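Local coordinates for protein pectate lyase/Amb allergen (PDB 4HWV) that probably cleaves pectate as a secreted, calcium-dependent polysaccharide lyase of family 1, at residues V290-N295 and L322-H327; V346-N351 and G375-E380. All blocks are in the same frame, centred on the assembly; numbering follows the deposited sequence.

Interaction 1: residues V290-N295 and L322-H327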
ATOM      1  N   VAL A 290       2.275  21.221  22.193  1.00  4.25           N
ATOM      2  CA  VAL A 290       1.640  20.321  21.247  1.00  4.04           C
ATOM      3  C   VAL A 290       1.205  19.080  21.992  1.00  4.15           C
ATOM      4  O   VAL A 290       1.975  18.510  22.764  1.00  4.56           O
ATOM      5  CB  VAL A 290       2.649  19.910  20.150  1.00  4.54           C
ATOM      6  CG1 VAL A 290       1.993  18.991  19.119  1.00  5.18           C
ATOM      7  CG2 VAL A 290       3.257  21.161  19.506  1.00  5.42           C
ATOM      8  N   THR A 291      -0.025  18.647  21.746  1.00  3.54           N
ATOM      9  CA  THR A 291      -0.495  17.359  22.259  1.00  2.81           C
ATOM     10  C   THR A 291      -0.962  16.481  21.114  1.00  2.93           C
ATOM     11  O   THR A 291      -1.772  16.919  20.280  1.00  3.43           O
ATOM     12  CB  THR A 291      -1.637  17.540  23.269  1.00  3.58           C
ATOM     13  OG1 THR A 291      -1.103  18.191  24.427  1.00  4.08           O
ATOM     14  CG2 THR A 291      -2.244  16.188  23.677  1.00  4.38           C
ATOM     15  N   LEU A 292      -0.459  15.246  21.081  1.00  3.20           N
ATOM     16  CA  LEU A 292      -0.936  14.230  20.151  1.00  3.10           C
ATOM     17  C   LEU A 292      -1.639  13.159  20.980  1.00  3.05           C
ATOM     18  O   LEU A 292      -0.990  12.453  21.757  1.00  3.88           O
ATOM     19  CB  LEU A 292       0.235  13.619  19.366  1.00  3.77           C
ATOM     20  CG  LEU A 292       1.055  14.627  18.569  1.00  4.04           C
ATOM     21  CD1 LEU A 292       2.267  15.108  19.364  1.00  4.91           C
ATOM     22  CD2 LEU A 292       1.497  14.023  17.252  1.00  5.63           C
ATOM     23  N   SER A 293      -2.962  13.063  20.839  1.00  3.03           N
ATOM     24  CA  SER A 293      -3.768  12.188  21.680  1.00  3.50           C
ATOM     25  C   SER A 293      -4.641  11.272  20.827  1.00  3.03           C
ATOM     26  O   SER A 293      -5.197  11.692  19.803  1.00  3.47           O
ATOM     27  CB  SER A 293      -4.644  13.024  22.617  1.00  4.40           C
ATOM     28  OG  SER A 293      -5.411  13.972  21.888  1.00  4.80           O
ATOM     29  N   ASN A 294      -4.754  10.017  21.251  1.00  3.48           N
ATOM     30  CA  ASN A 294      -5.761   9.109  20.694  1.00  3.20           C
ATOM     31  C   ASN A 294      -5.623   8.894  19.189  1.00  3.43           C
ATOM     32  O   ASN A 294      -6.626   8.685  18.503  1.00  3.84           O
ATOM     33  CB  ASN A 294      -7.178   9.626  21.014  1.00  4.08           C
ATOM     34  CG  ASN A 294      -7.340   9.972  22.481  1.00  4.26           C
ATOM     35  OD1 ASN A 294      -7.042   9.147  23.351  1.00  5.58           O
ATOM     36  ND2 ASN A 294      -7.796  11.202  22.766  1.00  4.80           N
ATOM     37  N   ASN A 295      -4.392   8.947  18.683  1.00  3.42           N
ATOM     38  CA  ASN A 295      -4.135   8.718  17.252  1.00  3.39           C
ATOM     39  C   ASN A 295      -3.656   7.295  17.005  1.00  3.28           C
ATOM     40  O   ASN A 295      -3.171   6.630  17.920  1.00  4.13           O
ATOM     41  CB  ASN A 295      -3.050   9.666  16.713  1.00  3.47           C
ATOM     42  CG  ASN A 295      -3.379  11.123  16.921  1.00  3.61           C
ATOM     43  OD1 ASN A 295      -4.204  11.694  16.202  1.00  3.90           O
ATOM     44  ND2 ASN A 295      -2.718  11.747  17.881  1.00  3.36           N
ATOM     45  N   LEU A 322       9.385  23.128  22.248  1.00  5.34           N
ATOM     46  CA  LEU A 322       9.290  21.683  22.039  1.00  4.94           C
ATOM     47  C   LEU A 322       8.615  20.952  23.205  1.00  4.68           C
ATOM     48  O   LEU A 322       8.931  19.788  23.490  1.00  5.55           O
ATOM     49  CB  LEU A 322      10.658  21.073  21.699  1.00  5.82           C
ATOM     50  CG  LEU A 322      11.450  21.813  20.611  1.00  6.17           C
ATOM     51  CD1 LEU A 322      12.808  21.134  20.421  1.00  7.61           C
ATOM     52  CD2 LEU A 322      10.703  21.923  19.266  1.00  6.28           C
ATOM     53  N   LYS A 323       7.654  21.615  23.841  1.00  4.69           N
ATOM     54  CA  LYS A 323       6.859  20.948  24.862  1.00  4.35           C
ATOM     55  C   LYS A 323       5.759  20.145  24.186  1.00  4.14           C
ATOM     56  O   LYS A 323       4.871  20.718  23.536  1.00  4.77           O
ATOM     57  CB  LYS A 323       6.256  21.972  25.821  1.00  5.06           C
ATOM     58  CG  LYS A 323       7.322  22.654  26.684  1.00  6.67           C
ATOM     59  CD  LYS A 323       6.716  23.821  27.467  1.00  7.58           C
ATOM     60  CE  LYS A 323       7.662  24.439  28.509  1.00  9.05           C
ATOM     61  NZ  LYS A 323       8.884  24.973  27.861  1.00  9.90           N
ATOM     62  N   VAL A 324       5.830  18.816  24.311  1.00  3.61           N
ATOM     63  CA  VAL A 324       4.937  17.925  23.574  1.00  3.70           C
ATOM     64  C   VAL A 324       4.430  16.828  24.510  1.00  3.27           C
ATOM     65  O   VAL A 324       5.202  16.258  25.303  1.00  4.74           O
ATOM     66  CB  VAL A 324       5.659  17.247  22.377  1.00  4.21           C
ATOM     67  CG1 VAL A 324       4.676  16.431  21.553  1.00  5.16           C
ATOM     68  CG2 VAL A 324       6.336  18.286  21.509  1.00  5.22           C
ATOM     69  N   THR A 325       3.128  16.550  24.438  1.00  3.91           N
ATOM     70  CA  THR A 325       2.525  15.432  25.154  1.00  3.80           C
ATOM     71  C   THR A 325       1.990  14.413  24.154  1.00  3.60           C
ATOM     72  O   THR A 325       1.271  14.783  23.221  1.00  4.92           O
ATOM     73  CB  THR A 325       1.339  15.912  25.994  1.00  4.25           C
ATOM     74  OG1 THR A 325       1.765  16.953  26.896  1.00  4.23           O
ATOM     75  CG2 THR A 325       0.725  14.749  26.761  1.00  4.85           C
ATOM     76  N   PHE A 326       2.332  13.146  24.353  1.00  3.50           N
ATOM     77  CA  PHE A 326       1.752  12.033  23.577  1.00  3.39           C
ATOM     78  C   PHE A 326       0.973  11.145  24.542  1.00  3.55           C
ATOM     79  O   PHE A 326       1.561  10.589  25.471  1.00  4.76           O
ATOM     80  CB  PHE A 326       2.836  11.105  22.990  1.00  4.50           C
ATOM     81  CG  PHE A 326       3.669  11.690  21.879  1.00  4.55           C
ATOM     82  CD1 PHE A 326       4.792  12.474  22.163  1.00  4.95           C
ATOM     83  CD2 PHE A 326       3.388  11.363  20.555  1.00  4.36           C
ATOM     84  CE1 PHE A 326       5.616  12.947  21.142  1.00  5.71           C
ATOM     85  CE2 PHE A 326       4.208  11.837  19.523  1.00  4.91           C
ATOM     86  CZ  PHE A 326       5.329  12.630  19.823  1.00  5.22           C
ATOM     87  N   HIS A 327      -0.323  10.947  24.308  1.00  3.25           N
ATOM     88  CA  HIS A 327      -1.048   9.985  25.124  1.00  3.69           C
ATOM     89  C   HIS A 327      -2.172   9.301  24.371  1.00  3.57           C
ATOM     90  O   HIS A 327      -2.807   9.896  23.494  1.00  3.96           O
ATOM     91  CB  HIS A 327      -1.551  10.592  26.461  1.00  4.37           C
ATOM     92  CG  HIS A 327      -2.699  11.542  26.337  1.00  4.69           C
ATOM     93  ND1 HIS A 327      -4.013  11.125  26.328  1.00  5.07           N
ATOM     94  CD2 HIS A 327      -2.732  12.893  26.278  1.00  5.01           C
ATOM     95  CE1 HIS A 327      -4.809  12.183  26.273  1.00  5.50           C
ATOM     96  NE2 HIS A 327      -4.056  13.270  26.235  1.00  5.65           N
TER
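L292 CD1 lies over one face of the F326 ring, 4.0 Å from the ring centroid, in a CH-pi contact. The same methyl reaches V324 CG1 at 3.5 Å. Both L292 and F326 have CG anti to the carbonyl carbon (chi1 -58° and -70°), which lays the two side chains side by side. V281 and V283 of strand 281-283 pack on this face from across the interior. This is the tight half of the contact, wholly apolar and buried.

The other face is polar and more loosely packed, and only its H327 end is partly exposed. T291 and T325 run alongside each other, but their hydroxyls stand 4.0 Å apart, OG1 to OG1, and turn to other partners: T24 O for T291, Y460 OH and W26 N for T325. At the partly exposed end, S293 CB sits over one face of the H327 ring, and H327 NE2 bonds to T24 OG1. S293 OG is held by D240 and W238.

Five backbone hydrogen bonds join the strands, from V290 N to K323 O (3.0 Å) through to N294 N with H327 O (3.0 Å). Strands paired parallel and in register, apolar inward and polar outward, are typical of the right-handed parallel beta-helix of pectate lyases.

Interaction 2: residues V346-N351 and G375-E380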
ATOM      1  N   VAL A 346       9.006  16.485  27.185  1.00  4.83           N
ATOM      2  CA  VAL A 346       8.082  15.622  26.449  1.00  4.76           C
ATOM      3  C   VAL A 346       7.542  14.515  27.355  1.00  4.60           C
ATOM      4  O   VAL A 346       8.304  13.786  28.001  1.00  5.94           O
ATOM      5  CB  VAL A 346       8.765  15.027  25.214  1.00  4.90           C
ATOM      6  CG1 VAL A 346       7.866  14.026  24.494  1.00  5.63           C
ATOM      7  CG2 VAL A 346       9.171  16.151  24.269  1.00  6.21           C
ATOM      8  N   HIS A 347       6.214  14.436  27.423  1.00  4.28           N
ATOM      9  CA  HIS A 347       5.509  13.494  28.274  1.00  3.83           C
ATOM     10  C   HIS A 347       4.849  12.449  27.384  1.00  4.35           C
ATOM     11  O   HIS A 347       4.078  12.807  26.497  1.00  5.21           O
ATOM     12  CB  HIS A 347       4.462  14.290  29.071  1.00  4.36           C
ATOM     13  CG  HIS A 347       3.686  13.501  30.079  1.00  4.07           C
ATOM     14  ND1 HIS A 347       2.476  13.956  30.562  1.00  4.78           N
ATOM     15  CD2 HIS A 347       3.944  12.340  30.735  1.00  5.26           C
ATOM     16  CE1 HIS A 347       2.025  13.122  31.479  1.00  5.14           C
ATOM     17  NE2 HIS A 347       2.886  12.123  31.596  1.00  5.43           N
ATOM     18  N   LEU A 348       5.153  11.173  27.613  1.00  4.09           N
ATOM     19  CA  LEU A 348       4.495  10.087  26.866  1.00  4.50           C
ATOM     20  C   LEU A 348       3.805   9.212  27.891  1.00  4.33           C
ATOM     21  O   LEU A 348       4.466   8.607  28.731  1.00  4.90           O
ATOM     22  CB  LEU A 348       5.500   9.229  26.078  1.00  6.21           C
ATOM     23  CG  LEU A 348       6.347  10.010  25.066  1.00  6.82           C
ATOM     24  CD1 LEU A 348       7.728  10.314  25.640  1.00  7.34           C
ATOM     25  CD2 LEU A 348       6.431   9.281  23.723  1.00  7.25           C
ATOM     26  N   TYR A 349       2.479   9.179  27.859  1.00  4.41           N
ATOM     27  CA  TYR A 349       1.759   8.325  28.787  1.00  5.02           C
ATOM     28  C   TYR A 349       0.639   7.536  28.134  1.00  4.72           C
ATOM     29  O   TYR A 349      -0.006   8.012  27.211  1.00  5.08           O
ATOM     30  CB  TYR A 349       1.243   9.105  30.014  1.00  5.91           C
ATOM     31  CG  TYR A 349       0.122  10.113  29.821  1.00  6.73           C
ATOM     32  CD1 TYR A 349       0.385  11.429  29.440  1.00  6.90           C
ATOM     33  CD2 TYR A 349      -1.207   9.772  30.094  1.00  7.50           C
ATOM     34  CE1 TYR A 349      -0.644  12.358  29.330  1.00  8.55           C
ATOM     35  CE2 TYR A 349      -2.233  10.697  29.965  1.00  8.59           C
ATOM     36  CZ  TYR A 349      -1.945  11.978  29.588  1.00  8.97           C
ATOM     37  OH  TYR A 349      -2.974  12.902  29.459  1.00 11.30           O
ATOM     38  N   ASN A 350       0.444   6.304  28.596  1.00  4.74           N
ATOM     39  CA  ASN A 350      -0.682   5.496  28.127  1.00  4.90           C
ATOM     40  C   ASN A 350      -0.707   5.370  26.604  1.00  4.56           C
ATOM     41  O   ASN A 350      -1.760   5.525  25.976  1.00  4.76           O
ATOM     42  CB  ASN A 350      -2.032   6.050  28.614  1.00  5.64           C
ATOM     43  CG  ASN A 350      -2.258   5.892  30.116  1.00  6.22           C
ATOM     44  OD1 ASN A 350      -3.005   6.669  30.684  1.00  6.85           O
ATOM     45  ND2 ASN A 350      -1.678   4.852  30.745  1.00  7.27           N
ATOM     46  N   ASN A 351       0.452   5.099  26.016  1.00  4.55           N
ATOM     47  CA  ASN A 351       0.504   4.723  24.608  1.00  4.25           C
ATOM     48  C   ASN A 351       0.731   3.218  24.491  1.00  4.21           C
ATOM     49  O   ASN A 351       1.252   2.591  25.417  1.00  5.41           O
ATOM     50  CB  ASN A 351       1.629   5.471  23.894  1.00  4.55           C
ATOM     51  CG  ASN A 351       1.484   6.960  24.019  1.00  4.23           C
ATOM     52  OD1 ASN A 351       0.614   7.569  23.383  1.00  4.38           O
ATOM     53  ND2 ASN A 351       2.300   7.562  24.880  1.00  4.25           N
ATOM     54  N   GLY A 375      16.994  16.689  26.008  1.00  6.77           N
ATOM     55  CA  GLY A 375      15.609  16.280  26.126  1.00  6.70           C
ATOM     56  C   GLY A 375      15.258  16.002  27.577  1.00  6.50           C
ATOM     57  O   GLY A 375      16.115  15.680  28.399  1.00  7.08           O
ATOM     58  N   LYS A 376      13.977  16.113  27.892  1.00  6.54           N
ATOM     59  CA  LYS A 376      13.502  15.843  29.243  1.00  6.89           C
ATOM     60  C   LYS A 376      12.241  15.000  29.105  1.00  6.70           C
ATOM     61  O   LYS A 376      11.135  15.515  28.892  1.00  7.51           O
ATOM     62  CB  LYS A 376      13.280  17.151  30.006  1.00  8.80           C
ATOM     63  CG  LYS A 376      14.582  17.961  30.146  1.00 10.76           C
ATOM     64  CD  LYS A 376      14.398  19.311  30.794  1.00 11.20           C
ATOM     65  CE  LYS A 376      15.689  20.118  30.641  1.00 10.64           C
ATOM     66  NZ  LYS A 376      15.992  20.380  29.192  1.00 11.03           N
ATOM     67  N   VAL A 377      12.438  13.692  29.168  1.00  6.33           N
ATOM     68  CA  VAL A 377      11.406  12.721  28.819  1.00  6.55           C
ATOM     69  C   VAL A 377      10.768  12.153  30.075  1.00  5.94           C
ATOM     70  O   VAL A 377      11.457  11.779  31.030  1.00  5.76           O
ATOM     71  CB  VAL A 377      11.999  11.584  27.951  1.00  6.99           C
ATOM     72  CG1 VAL A 377      10.962  10.519  27.681  1.00  7.79           C
ATOM     73  CG2 VAL A 377      12.564  12.155  26.655  1.00  8.08           C
ATOM     74  N   HIS A 378       9.437  12.111  30.083  1.00  5.70           N
ATOM     75  CA  HIS A 378       8.691  11.592  31.232  1.00  5.33           C
ATOM     76  C   HIS A 378       7.698  10.570  30.677  1.00  5.15           C
ATOM     77  O   HIS A 378       6.760  10.947  29.966  1.00  5.36           O
ATOM     78  CB  HIS A 378       7.946  12.744  31.924  1.00  5.85           C
ATOM     79  CG  HIS A 378       7.446  12.421  33.297  1.00  5.81           C
ATOM     80  ND1 HIS A 378       8.179  12.698  34.427  1.00  7.04           N
ATOM     81  CD2 HIS A 378       6.276  11.877  33.723  1.00  6.20           C
ATOM     82  CE1 HIS A 378       7.495  12.316  35.492  1.00  7.49           C
ATOM     83  NE2 HIS A 378       6.333  11.827  35.094  1.00  7.11           N
ATOM     84  N   ALA A 379       7.907   9.294  30.994  1.00  4.94           N
ATOM     85  CA  ALA A 379       7.127   8.206  30.389  1.00  4.88           C
ATOM     86  C   ALA A 379       6.357   7.454  31.462  1.00  5.94           C
ATOM     87  O   ALA A 379       6.957   6.948  32.401  1.00  7.20           O
ATOM     88  CB  ALA A 379       8.057   7.240  29.658  1.00  5.99           C
ATOM     89  N   GLU A 380       5.038   7.356  31.310  1.00  5.60           N
ATOM     90  CA  GLU A 380       4.214   6.692  32.322  1.00  5.84           C
ATOM     91  C   GLU A 380       3.205   5.731  31.714  1.00  5.66           C
ATOM     92  O   GLU A 380       2.457   6.101  30.801  1.00  6.23           O
ATOM     93  CB  GLU A 380       3.459   7.724  33.171  1.00  6.37           C
ATOM     94  CG  GLU A 380       4.383   8.549  34.063  1.00  6.39           C
ATOM     95  CD  GLU A 380       3.728   9.778  34.647  1.00  7.54           C
ATOM     96  OE1 GLU A 380       3.017  10.480  33.906  1.00  7.06           O
ATOM     97  OE2 GLU A 380       3.952  10.049  35.843  1.00  9.09           O
TER
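V346, H347, L348 and Y349 pair in parallel register with V377, H378, A379 and E380 on successive turns of the right-handed parallel beta-helix. Five backbone hydrogen bonds join the strands. They start at V346 N to K376 O and end at N350 N to E380 O, each 2.9 to 3.0 Å long. CA-H groups of V377 and A379 also approach the carbonyl oxygens of V346 and L348.

Apolar side chains meet on the interior face. L348 CD1 meets V377 CG1 at 3.8 Å, the two side chains crossing at a slant. V341, on a strand of another sheet, packs against V346 and V377.

The aromatic contacts are on the outer face. The edge of the H378 ring is directed at the face of the H347 ring in an offset edge-to-face pair, with the planes at 72°. Y425 of the following strand stacks on H378.

Polar contacts tie this buried outer face together. H347 has CG anti to the backbone N (chi1 -176°), which carries its ring across toward the neighbouring strand. There CD2 comes edge-on to H378 O at 3.2 Å. H347 ND1 bonds to Y460 OH, so both ring nitrogens have partners and the ring rotation is fixed. H378 NE2 gives a weak bond to E380 OE2. The other carboxylate oxygen, E380 OE1, also bonds to Y462 OH. H347 NE2 donates to this OE1 at 2.8 Å, meeting it on the anti side and 29° out of the carboxylate plane.

Interaction 1 comes first along the chain and closes before interaction 2 opens. Their centres are 9 Å apart. Strands 324-327 and 345-356 are direct neighbours, so the four segments form consecutive rungs on one face of the beta-helix. F326 N probably bonds to H347 O (2.8 Å), and F326 O to Y349 N (2.9 Å). Where the chain turns after the paired residues, N295, N329, N351 and N382 are linked by side-chain to backbone bonds, the asparagine stack known from pectate lyases. Interaction 1 lies nearer the calcium site, with the F326 side chain about 8 Å from that of D282. Together the contacts form part of one wall of the beta-helix.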